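Local coordinates for protein omega-class glutathione S-transferase (Bombyx mori, PDB 3WD6) that binds glutathione and probably works as a glutathione transferase, and perhaps as a glutathione-dependent dehydroascorbate reductase, at residues A41-L46 against W183-R188; N59-D64 against K241-Y246. All blocks are in the same frame, centred on the assembly; numbering follows the deposited sequence.

Interaction 1 (A41-L46 against W183-R188); sequences AQRTIL and WPWFER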
ATOM      1  N   ALA A  41      -3.711  -1.350  -3.123  1.00 19.87           N
ATOM      2  CA  ALA A  41      -4.935  -0.692  -2.693  1.00 18.59           C
ATOM      3  C   ALA A  41      -4.682   0.147  -1.431  1.00 17.17           C
ATOM      4  O   ALA A  41      -5.337   1.177  -1.228  1.00 17.88           O
ATOM      5  CB  ALA A  41      -6.021  -1.719  -2.465  1.00 18.94           C
ATOM      6  N   GLN A  42      -3.727  -0.277  -0.597  1.00 17.44           N
ATOM      7  CA  GLN A  42      -3.405   0.473   0.631  1.00 18.68           C
ATOM      8  C   GLN A  42      -2.966   1.921   0.333  1.00 18.88           C
ATOM      9  O   GLN A  42      -3.261   2.850   1.102  1.00 16.42           O
ATOM     10  CB  GLN A  42      -2.339  -0.237   1.470  1.00 16.95           C
ATOM     11  CG  GLN A  42      -2.126   0.406   2.837  1.00 16.02           C
ATOM     12  CD  GLN A  42      -1.084  -0.323   3.680  1.00 18.28           C
ATOM     13  OE1 GLN A  42      -0.473  -1.309   3.221  1.00 18.76           O
ATOM     14  NE2 GLN A  42      -0.863   0.163   4.918  1.00 14.62           N
ATOM     15  N   ARG A  43      -2.265   2.105  -0.784  1.00 18.43           N
ATOM     16  CA  ARG A  43      -1.893   3.441  -1.245  1.00 19.37           C
ATOM     17  C   ARG A  43      -3.099   4.359  -1.308  1.00 19.67           C
ATOM     18  O   ARG A  43      -3.025   5.527  -0.892  1.00 19.47           O
ATOM     19  CB  ARG A  43      -1.250   3.366  -2.633  1.00 17.45           C
ATOM     20  CG  ARG A  43       0.136   2.819  -2.627  1.00 16.49           C
ATOM     21  CD  ARG A  43       0.554   2.509  -4.021  1.00 19.97           C
ATOM     22  NE  ARG A  43       2.005   2.413  -4.140  1.00 18.62           N
ATOM     23  CZ  ARG A  43       2.635   2.121  -5.268  1.00 18.81           C
ATOM     24  NH1 ARG A  43       1.926   1.871  -6.378  1.00 17.48           N
ATOM     25  NH2 ARG A  43       3.969   2.091  -5.280  1.00 17.77           N
ATOM     26  N   THR A  44      -4.207   3.840  -1.837  1.00 18.19           N
ATOM     27  CA  THR A  44      -5.402   4.656  -2.011  1.00 16.88           C
ATOM     28  C   THR A  44      -6.025   4.984  -0.646  1.00 17.98           C
ATOM     29  O   THR A  44      -6.401   6.131  -0.388  1.00 19.82           O
ATOM     30  CB  THR A  44      -6.405   3.958  -2.950  1.00 17.66           C
ATOM     31  OG1 THR A  44      -5.785   3.725  -4.230  1.00 15.95           O
ATOM     32  CG2 THR A  44      -7.662   4.811  -3.123  1.00 17.22           C
ATOM     33  N   ILE A  45      -6.128   3.980   0.232  1.00 18.24           N
ATOM     34  CA  ILE A  45      -6.580   4.189   1.625  1.00 17.16           C
ATOM     35  C   ILE A  45      -5.749   5.243   2.377  1.00 16.41           C
ATOM     36  O   ILE A  45      -6.301   6.148   3.023  1.00 17.47           O
ATOM     37  CB  ILE A  45      -6.477   2.879   2.446  1.00 19.03           C
ATOM     38  CG1 ILE A  45      -7.163   1.709   1.717  1.00 18.24           C
ATOM     39  CG2 ILE A  45      -7.012   3.081   3.849  1.00 14.09           C
ATOM     40  CD1 ILE A  45      -8.647   1.928   1.494  1.00 19.41           C
ATOM     41  N   LEU A  46      -4.424   5.112   2.317  1.00 14.89           N
ATOM     42  CA  LEU A  46      -3.547   6.048   3.015  1.00 18.27           C
ATOM     43  C   LEU A  46      -3.843   7.463   2.551  1.00 19.27           C
ATOM     44  O   LEU A  46      -4.054   8.363   3.363  1.00 17.54           O
ATOM     45  CB  LEU A  46      -2.064   5.728   2.752  1.00 16.33           C
ATOM     46  CG  LEU A  46      -1.571   4.391   3.314  1.00 16.20           C
ATOM     47  CD1 LEU A  46      -0.146   4.136   2.884  1.00 18.27           C
ATOM     48  CD2 LEU A  46      -1.714   4.351   4.856  1.00 16.86           C
ATOM     49  N   TRP A 183       4.954   3.209   1.668  1.00 18.20           N
ATOM     50  CA  TRP A 183       4.704   2.703   3.016  1.00 16.93           C
ATOM     51  C   TRP A 183       4.241   1.225   3.106  1.00 16.89           C
ATOM     52  O   TRP A 183       4.686   0.483   3.983  1.00 17.27           O
ATOM     53  CB  TRP A 183       3.709   3.597   3.783  1.00 17.87           C
ATOM     54  CG  TRP A 183       3.301   2.892   5.031  1.00 16.98           C
ATOM     55  CD1 TRP A 183       2.090   2.311   5.303  1.00 17.75           C
ATOM     56  CD2 TRP A 183       4.146   2.605   6.143  1.00 15.41           C
ATOM     57  NE1 TRP A 183       2.120   1.707   6.546  1.00 16.41           N
ATOM     58  CE2 TRP A 183       3.376   1.866   7.076  1.00 19.57           C
ATOM     59  CE3 TRP A 183       5.473   2.918   6.454  1.00 15.72           C
ATOM     60  CZ2 TRP A 183       3.898   1.429   8.301  1.00 18.52           C
ATOM     61  CZ3 TRP A 183       5.992   2.483   7.673  1.00 18.61           C
ATOM     62  CH2 TRP A 183       5.203   1.741   8.580  1.00 16.03           C
ATOM     63  N   PRO A 184       3.328   0.798   2.220  1.00 17.62           N
ATOM     64  CA  PRO A 184       2.781  -0.554   2.426  1.00 17.36           C
ATOM     65  C   PRO A 184       3.859  -1.643   2.484  1.00 18.89           C
ATOM     66  O   PRO A 184       3.705  -2.680   3.168  1.00 15.59           O
ATOM     67  CB  PRO A 184       1.897  -0.766   1.186  1.00 18.17           C
ATOM     68  CG  PRO A 184       1.490   0.638   0.781  1.00 18.41           C
ATOM     69  CD  PRO A 184       2.709   1.488   1.065  1.00 16.89           C
ATOM     70  N   TRP A 185       4.943  -1.432   1.744  1.00 18.02           N
ATOM     71  CA  TRP A 185       5.982  -2.452   1.732  1.00 18.42           C
ATOM     72  C   TRP A 185       6.791  -2.409   3.006  1.00 21.64           C
ATOM     73  O   TRP A 185       7.157  -3.458   3.534  1.00 22.04           O
ATOM     74  CB  TRP A 185       6.806  -2.417   0.450  1.00 14.77           C
ATOM     75  CG  TRP A 185       5.919  -2.889  -0.639  1.00 20.60           C
ATOM     76  CD1 TRP A 185       5.699  -4.192  -1.013  1.00 17.84           C
ATOM     77  CD2 TRP A 185       5.021  -2.087  -1.431  1.00 19.11           C
ATOM     78  NE1 TRP A 185       4.757  -4.239  -2.016  1.00 18.25           N
ATOM     79  CE2 TRP A 185       4.325  -2.968  -2.294  1.00 17.86           C
ATOM     80  CE3 TRP A 185       4.759  -0.713  -1.510  1.00 16.67           C
ATOM     81  CZ2 TRP A 185       3.380  -2.521  -3.219  1.00 19.78           C
ATOM     82  CZ3 TRP A 185       3.822  -0.266  -2.436  1.00 17.66           C
ATOM     83  CH2 TRP A 185       3.143  -1.170  -3.280  1.00 20.04           C
ATOM     84  N   PHE A 186       7.020  -1.210   3.536  1.00 17.55           N
ATOM     85  CA  PHE A 186       7.611  -1.120   4.862  1.00 18.43           C
ATOM     86  C   PHE A 186       6.722  -1.764   5.942  1.00 22.03           C
ATOM     87  O   PHE A 186       7.246  -2.392   6.887  1.00 21.96           O
ATOM     88  CB  PHE A 186       7.964   0.324   5.207  1.00 17.75           C
ATOM     89  CG  PHE A 186       9.114   0.859   4.400  1.00 20.75           C
ATOM     90  CD1 PHE A 186      10.211   0.038   4.091  1.00 22.24           C
ATOM     91  CD2 PHE A 186       9.097   2.168   3.925  1.00 18.48           C
ATOM     92  CE1 PHE A 186      11.281   0.525   3.325  1.00 21.04           C
ATOM     93  CE2 PHE A 186      10.166   2.669   3.173  1.00 22.44           C
ATOM     94  CZ  PHE A 186      11.257   1.843   2.872  1.00 23.15           C
ATOM     95  N   GLU A 187       5.398  -1.614   5.820  1.00 17.58           N
ATOM     96  CA  GLU A 187       4.501  -2.215   6.796  1.00 18.84           C
ATOM     97  C   GLU A 187       4.723  -3.720   6.783  1.00 19.70           C
ATOM     98  O   GLU A 187       4.740  -4.372   7.838  1.00 19.26           O
ATOM     99  CB  GLU A 187       3.020  -1.887   6.505  1.00 18.09           C
ATOM    100  CG  GLU A 187       2.068  -2.412   7.598  1.00 16.60           C
ATOM    101  CD  GLU A 187       0.630  -1.874   7.518  1.00 19.36           C
ATOM    102  OE1 GLU A 187      -0.321  -2.641   7.817  1.00 20.32           O
ATOM    103  OE2 GLU A 187       0.436  -0.679   7.184  1.00 20.53           O
ATOM    104  N   ARG A 188       4.914  -4.260   5.582  1.00 21.15           N
ATOM    105  CA  ARG A 188       5.078  -5.701   5.384  1.00 20.75           C
ATOM    106  C   ARG A 188       6.478  -6.180   5.778  1.00 24.18           C
ATOM    107  O   ARG A 188       6.635  -7.284   6.305  1.00 24.96           O
ATOM    108  CB  ARG A 188       4.731  -6.090   3.934  1.00 19.16           C
ATOM    109  CG  ARG A 188       3.221  -6.299   3.695  1.00 20.14           C
ATOM    110  CD  ARG A 188       2.716  -5.662   2.404  1.00 15.05           C
ATOM    111  NE  ARG A 188       1.256  -5.763   2.275  1.00 18.24           N
ATOM    112  CZ  ARG A 188       0.398  -4.818   2.662  1.00 16.33           C
ATOM    113  NH1 ARG A 188       0.845  -3.691   3.194  1.00 17.52           N
ATOM    114  NH2 ARG A 188      -0.904  -4.991   2.506  1.00 15.06           N
TER
HETATM  115  O   HOH W   1      -2.923  -3.301   3.767  1.00 18.69           O
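Q42 crosses the ring of P184 at a slant, its OE1 3.2 Å from P184 CB, and enters the hole formed by W183, P184, E187 and R188, a knob-into-hole contact between the thioredoxin-like N-terminal domain and the all-helical C-terminal domain of the GST fold. The two helical segments cross at 111°, their axes 10.1 Å apart. With CG anti to the backbone N (chi1 -172°) and the chain extended, the amide is carried straight into this hole and bonded at both ends. R188 NH1 reaches Q42 OE1 at 2.7 Å, in the carbonyl plane, while Q42 NE2 donates to E187 OE2 from above the carboxylate plane. The same OE2 takes W183 NE1 on its anti lone pair, and E187 OE1 accepts from I226 N. An alanine in place of Q42 would probably leave R188 NH1 with P184 O and E187 OE2 with W183 NE1, and open a gap in the hole. L46 CD1 meets the indole edge of W183 at CD1. R43 is bonded to M181 O and to glutathione-binding S92; W185 points the CZ3/CH2 edge of its indole at one face of the R43 guanidinium, planes 74° apart, with CZ3 3.7 Å from R43 NE.

Interaction 2 (N59-D64 against K241-Y246); sequences NIDLID and KERPNY. With GSH (glutathione), chain J.
The backbones of 59-64, leaving strand 56-60, and of the irregular 241-246 stay well apart, with D61 and Y246 CA atoms 7.2 Å from each other, and side chains bridge the distance. D61 CG, anti to the backbone N (chi1 -171°), sends the carboxylate out to R243, and both terminal guanidinium nitrogens converge on one oxygen in a salt bridge. R243 NH1 meets the syn lone pair of D61 OD2 at 3.1 Å, and NH2 lies 3.2 Å from the same OD2; OD2 lies in the guanidinium plane at its edge, while the carboxylate is turned 64° from that plane. The other oxygen, OD1, accepts from I63 N at 3.0 Å (Asx turn) and from D64 N, three residues on, at 2.9 Å (Asx motif), which fixes the rotation of the carboxylate. This turn follows a strand of the thioredoxin-like domain and meets the C-terminal tail beyond helix 228-240, at the glutathione pocket, to which L62 belongs: L62 CD1 packs 3.6 Å from CB2 of the bound glutathione. I63 CG2 and CB lie over one guanidinium face of R243, while I63 CG1 reaches tip to tip toward P244 CD at 3.6 Å. Y246 turns its ring edge to D61, carboxylate and ring planes 80° apart, and P244 CB sits over one face of that ring. Y246 OH accepts a weak bond from L62 N, 3.3 Å long.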
ATOM      1  N   ASN A  59     -14.807  -4.481  -0.246  1.00 23.98           N
ATOM      2  CA  ASN A  59     -13.715  -5.457  -0.328  1.00 24.40           C
ATOM      3  C   ASN A  59     -13.969  -6.572  -1.333  1.00 25.09           C
ATOM      4  O   ASN A  59     -15.094  -7.052  -1.469  1.00 31.01           O
ATOM      5  CB  ASN A  59     -13.391  -6.007   1.053  1.00 23.69           C
ATOM      6  CG  ASN A  59     -12.655  -4.998   1.899  1.00 24.00           C
ATOM      7  OD1 ASN A  59     -11.818  -4.233   1.384  1.00 20.73           O
ATOM      8  ND2 ASN A  59     -12.966  -4.967   3.194  1.00 23.99           N
ATOM      9  N   ILE A  60     -12.928  -6.973  -2.048  1.00 25.49           N
ATOM     10  CA  ILE A  60     -13.092  -7.922  -3.147  1.00 29.58           C
ATOM     11  C   ILE A  60     -12.263  -9.173  -2.947  1.00 29.56           C
ATOM     12  O   ILE A  60     -11.043  -9.088  -2.793  1.00 27.74           O
ATOM     13  CB  ILE A  60     -12.639  -7.321  -4.492  1.00 26.53           C
ATOM     14  CG1 ILE A  60     -13.445  -6.053  -4.839  1.00 27.44           C
ATOM     15  CG2 ILE A  60     -12.712  -8.364  -5.567  1.00 24.65           C
ATOM     16  CD1 ILE A  60     -14.936  -6.271  -5.056  1.00 28.68           C
ATOM     17  N   ASP A  61     -12.934 -10.325  -2.963  1.00 32.61           N
ATOM     18  CA  ASP A  61     -12.282 -11.636  -2.988  1.00 29.85           C
ATOM     19  C   ASP A  61     -11.581 -11.805  -4.342  1.00 30.96           C
ATOM     20  O   ASP A  61     -12.235 -11.834  -5.385  1.00 31.53           O
ATOM     21  CB  ASP A  61     -13.341 -12.724  -2.780  1.00 35.09           C
ATOM     22  CG  ASP A  61     -12.742 -14.096  -2.575  1.00 35.11           C
ATOM     23  OD1 ASP A  61     -11.923 -14.512  -3.418  1.00 36.33           O
ATOM     24  OD2 ASP A  61     -13.091 -14.762  -1.573  1.00 36.63           O
ATOM     25  N   LEU A  62     -10.254 -11.896  -4.331  1.00 29.53           N
ATOM     26  CA  LEU A  62      -9.475 -11.896  -5.571  1.00 31.37           C
ATOM     27  C   LEU A  62      -9.233 -13.291  -6.130  1.00 35.41           C
ATOM     28  O   LEU A  62      -8.573 -13.452  -7.157  1.00 40.05           O
ATOM     29  CB  LEU A  62      -8.119 -11.236  -5.338  1.00 28.36           C
ATOM     30  CG  LEU A  62      -8.129  -9.754  -5.014  1.00 28.49           C
ATOM     31  CD1 LEU A  62      -6.697  -9.281  -4.860  1.00 25.58           C
ATOM     32  CD2 LEU A  62      -8.852  -8.965  -6.113  1.00 28.29           C
ATOM     33  N   ILE A  63      -9.731 -14.295  -5.427  1.00 35.52           N
ATOM     34  CA  ILE A  63      -9.581 -15.674  -5.846  1.00 39.51           C
ATOM     35  C   ILE A  63     -10.834 -16.018  -6.622  1.00 39.56           C
ATOM     36  O   ILE A  63     -10.779 -16.647  -7.684  1.00 41.47           O
ATOM     37  CB  ILE A  63      -9.445 -16.613  -4.624  1.00 42.70           C
ATOM     38  CG1 ILE A  63      -8.081 -16.409  -3.946  1.00 40.18           C
ATOM     39  CG2 ILE A  63      -9.642 -18.077  -5.038  1.00 42.80           C
ATOM     40  CD1 ILE A  63      -6.914 -16.756  -4.829  1.00 40.80           C
ATOM     41  N   ASP A  64     -11.961 -15.564  -6.079  1.00 38.81           N
ATOM     42  CA  ASP A  64     -13.278 -15.814  -6.634  1.00 39.47           C
ATOM     43  C   ASP A  64     -13.957 -14.456  -6.878  1.00 39.74           C
ATOM     44  O   ASP A  64     -14.883 -14.055  -6.139  1.00 37.65           O
ATOM     45  CB  ASP A  64     -14.085 -16.668  -5.647  1.00 41.72           C
ATOM     46  CG  ASP A  64     -15.380 -17.181  -6.237  1.00 45.67           C
ATOM     47  OD1 ASP A  64     -15.473 -17.284  -7.487  1.00 45.04           O
ATOM     48  OD2 ASP A  64     -16.309 -17.481  -5.445  1.00 47.17           O
ATOM     49  N   LYS A 241       0.532 -22.389  -0.140  1.00 54.50           N
ATOM     50  CA  LYS A 241      -0.284 -22.507  -1.349  1.00 58.27           C
ATOM     51  C   LYS A 241      -1.768 -22.716  -1.004  1.00 56.97           C
ATOM     52  O   LYS A 241      -2.546 -23.218  -1.820  1.00 56.43           O
ATOM     53  CB  LYS A 241       0.239 -23.638  -2.248  1.00 63.06           C
ATOM     54  CG  LYS A 241       1.756 -23.600  -2.514  1.00 60.71           C
ATOM     55  CD  LYS A 241       2.115 -22.660  -3.664  1.00 62.53           C
ATOM     56  CE  LYS A 241       3.627 -22.586  -3.869  1.00 64.80           C
ATOM     57  NZ  LYS A 241       4.009 -22.498  -5.315  1.00 62.87           N
ATOM     58  N   GLU A 242      -2.149 -22.320   0.209  1.00 56.52           N
ATOM     59  CA  GLU A 242      -3.533 -22.430   0.674  1.00 54.62           C
ATOM     60  C   GLU A 242      -4.442 -21.378   0.033  1.00 53.63           C
ATOM     61  O   GLU A 242      -3.973 -20.414  -0.578  1.00 55.61           O
ATOM     62  CB  GLU A 242      -3.610 -22.296   2.203  1.00 52.57           C
ATOM     63  CG  GLU A 242      -3.107 -23.510   2.978  1.00 56.47           C
ATOM     64  CD  GLU A 242      -3.078 -23.276   4.490  1.00 62.54           C
ATOM     65  OE1 GLU A 242      -3.220 -22.109   4.928  1.00 55.26           O
ATOM     66  OE2 GLU A 242      -2.910 -24.265   5.240  1.00 65.89           O
ATOM     67  N   ARG A 243      -5.748 -21.578   0.177  1.00 50.71           N
ATOM     68  CA  ARG A 243      -6.729 -20.594  -0.253  1.00 49.92           C
ATOM     69  C   ARG A 243      -6.768 -19.481   0.794  1.00 53.33           C
ATOM     70  O   ARG A 243      -6.858 -19.745   2.004  1.00 47.48           O
ATOM     71  CB  ARG A 243      -8.105 -21.242  -0.384  1.00 49.94           C
ATOM     72  CG  ARG A 243      -8.987 -20.621  -1.447  1.00 49.63           C
ATOM     73  CD  ARG A 243      -9.995 -19.680  -0.833  1.00 48.91           C
ATOM     74  NE  ARG A 243     -10.959 -19.213  -1.824  1.00 53.07           N
ATOM     75  CZ  ARG A 243     -11.582 -18.036  -1.771  1.00 53.50           C
ATOM     76  NH1 ARG A 243     -11.334 -17.193  -0.766  1.00 45.48           N
ATOM     77  NH2 ARG A 243     -12.452 -17.700  -2.724  1.00 48.16           N
ATOM     78  N   PRO A 244      -6.660 -18.228   0.337  1.00 51.44           N
ATOM     79  CA  PRO A 244      -6.560 -17.119   1.293  1.00 44.95           C
ATOM     80  C   PRO A 244      -7.810 -17.009   2.147  1.00 40.45           C
ATOM     81  O   PRO A 244      -8.916 -17.275   1.664  1.00 46.80           O
ATOM     82  CB  PRO A 244      -6.422 -15.888   0.390  1.00 43.51           C
ATOM     83  CG  PRO A 244      -5.819 -16.435  -0.906  1.00 46.80           C
ATOM     84  CD  PRO A 244      -6.461 -17.796  -1.059  1.00 48.92           C
ATOM     85  N   ASN A 245      -7.623 -16.662   3.416  1.00 36.28           N
ATOM     86  CA  ASN A 245      -8.728 -16.253   4.267  1.00 35.21           C
ATOM     87  C   ASN A 245      -8.708 -14.717   4.344  1.00 32.90           C
ATOM     88  O   ASN A 245      -7.813 -14.110   4.951  1.00 31.27           O
ATOM     89  CB  ASN A 245      -8.612 -16.900   5.648  1.00 30.58           C
ATOM     90  CG  ASN A 245      -9.771 -16.543   6.564  1.00 32.38           C
ATOM     91  OD1 ASN A 245     -10.681 -15.789   6.185  1.00 33.58           O
ATOM     92  ND2 ASN A 245      -9.744 -17.078   7.783  1.00 30.80           N
ATOM     93  N   TYR A 246      -9.679 -14.095   3.685  1.00 33.32           N
ATOM     94  CA  TYR A 246      -9.782 -12.639   3.658  1.00 31.82           C
ATOM     95  C   TYR A 246     -10.524 -12.075   4.872  1.00 29.87           C
ATOM     96  O   TYR A 246     -10.701 -10.872   4.965  1.00 29.61           O
ATOM     97  CB  TYR A 246     -10.504 -12.183   2.387  1.00 32.19           C
ATOM     98  CG  TYR A 246      -9.783 -12.490   1.087  1.00 32.74           C
ATOM     99  CD1 TYR A 246      -8.515 -11.980   0.831  1.00 31.43           C
ATOM    100  CD2 TYR A 246     -10.387 -13.257   0.096  1.00 33.30           C
ATOM    101  CE1 TYR A 246      -7.856 -12.253  -0.369  1.00 34.65           C
ATOM    102  CE2 TYR A 246      -9.746 -13.528  -1.106  1.00 31.66           C
ATOM    103  CZ  TYR A 246      -8.481 -13.026  -1.336  1.00 33.76           C
ATOM    104  OH  TYR A 246      -7.833 -13.287  -2.532  1.00 32.06           O
TER
HETATM  105  N1  GSH J 306      -0.385  -1.635 -11.023  1.00 22.60           N
HETATM  106  CA1 GSH J 306      -1.577  -1.874 -10.199  1.00 22.33           C
HETATM  107  C1  GSH J 306      -1.812  -0.759  -9.185  1.00 21.95           C
HETATM  108  O11 GSH J 306      -2.991  -0.477  -8.761  1.00 17.97           O
HETATM  109  O12 GSH J 306      -0.807  -0.077  -8.779  1.00 20.30           O
HETATM  110  CB1 GSH J 306      -1.429  -3.230  -9.523  1.00 24.41           C
HETATM  111  CG1 GSH J 306      -2.393  -3.587  -8.437  1.00 24.79           C
HETATM  112  CD1 GSH J 306      -2.452  -5.051  -8.081  1.00 22.98           C
HETATM  113  OE1 GSH J 306      -1.568  -5.834  -8.410  1.00 24.40           O
HETATM  114  N2  GSH J 306      -3.566  -5.558  -7.337  1.00 26.71           N
HETATM  115  CA2 GSH J 306      -3.577  -6.995  -7.044  1.00 25.68           C
HETATM  116  C2  GSH J 306      -4.729  -7.610  -7.809  1.00 28.43           C
HETATM  117  O2  GSH J 306      -5.802  -7.019  -7.836  1.00 27.94           O
HETATM  118  CB2 GSH J 306      -3.788  -7.211  -5.588  1.00 29.25           C
HETATM  119  SG2 GSH J 306      -2.426  -6.995  -4.501  1.00 35.47           S
HETATM  120  N3  GSH J 306      -4.561  -8.882  -8.478  1.00 35.75           N
HETATM  121  CA3 GSH J 306      -5.680  -9.476  -9.210  1.00 36.79           C
HETATM  122  C3  GSH J 306      -5.682 -10.949  -9.308  1.00 41.12           C
HETATM  123  O31 GSH J 306      -5.712 -11.643  -8.256  1.00 43.80           O
HETATM  124  O32 GSH J 306      -5.666 -11.499 -10.437  1.00 45.58           O

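Overall arrangement
Both contacts join the thioredoxin-like domain to later parts of the chain, but at different depths. Interaction 1 lies about 2 Å from the centre of the chain, helix against helix, with every touching residue buried; interaction 2 lies about 17 Å out, loop against tail, and is only partly buried. Their centres are 19 Å apart and they do not touch, although helix 39-51 and strand 56-60 follow each other in the chain. The chemistry differs accordingly: a neutral amide bonded between a buried arginine and a buried glutamate inside, a direct ion pair with an aliphatic cover near the surface. Both border glutathione, 41-46 through R43 and 59-64 through L62.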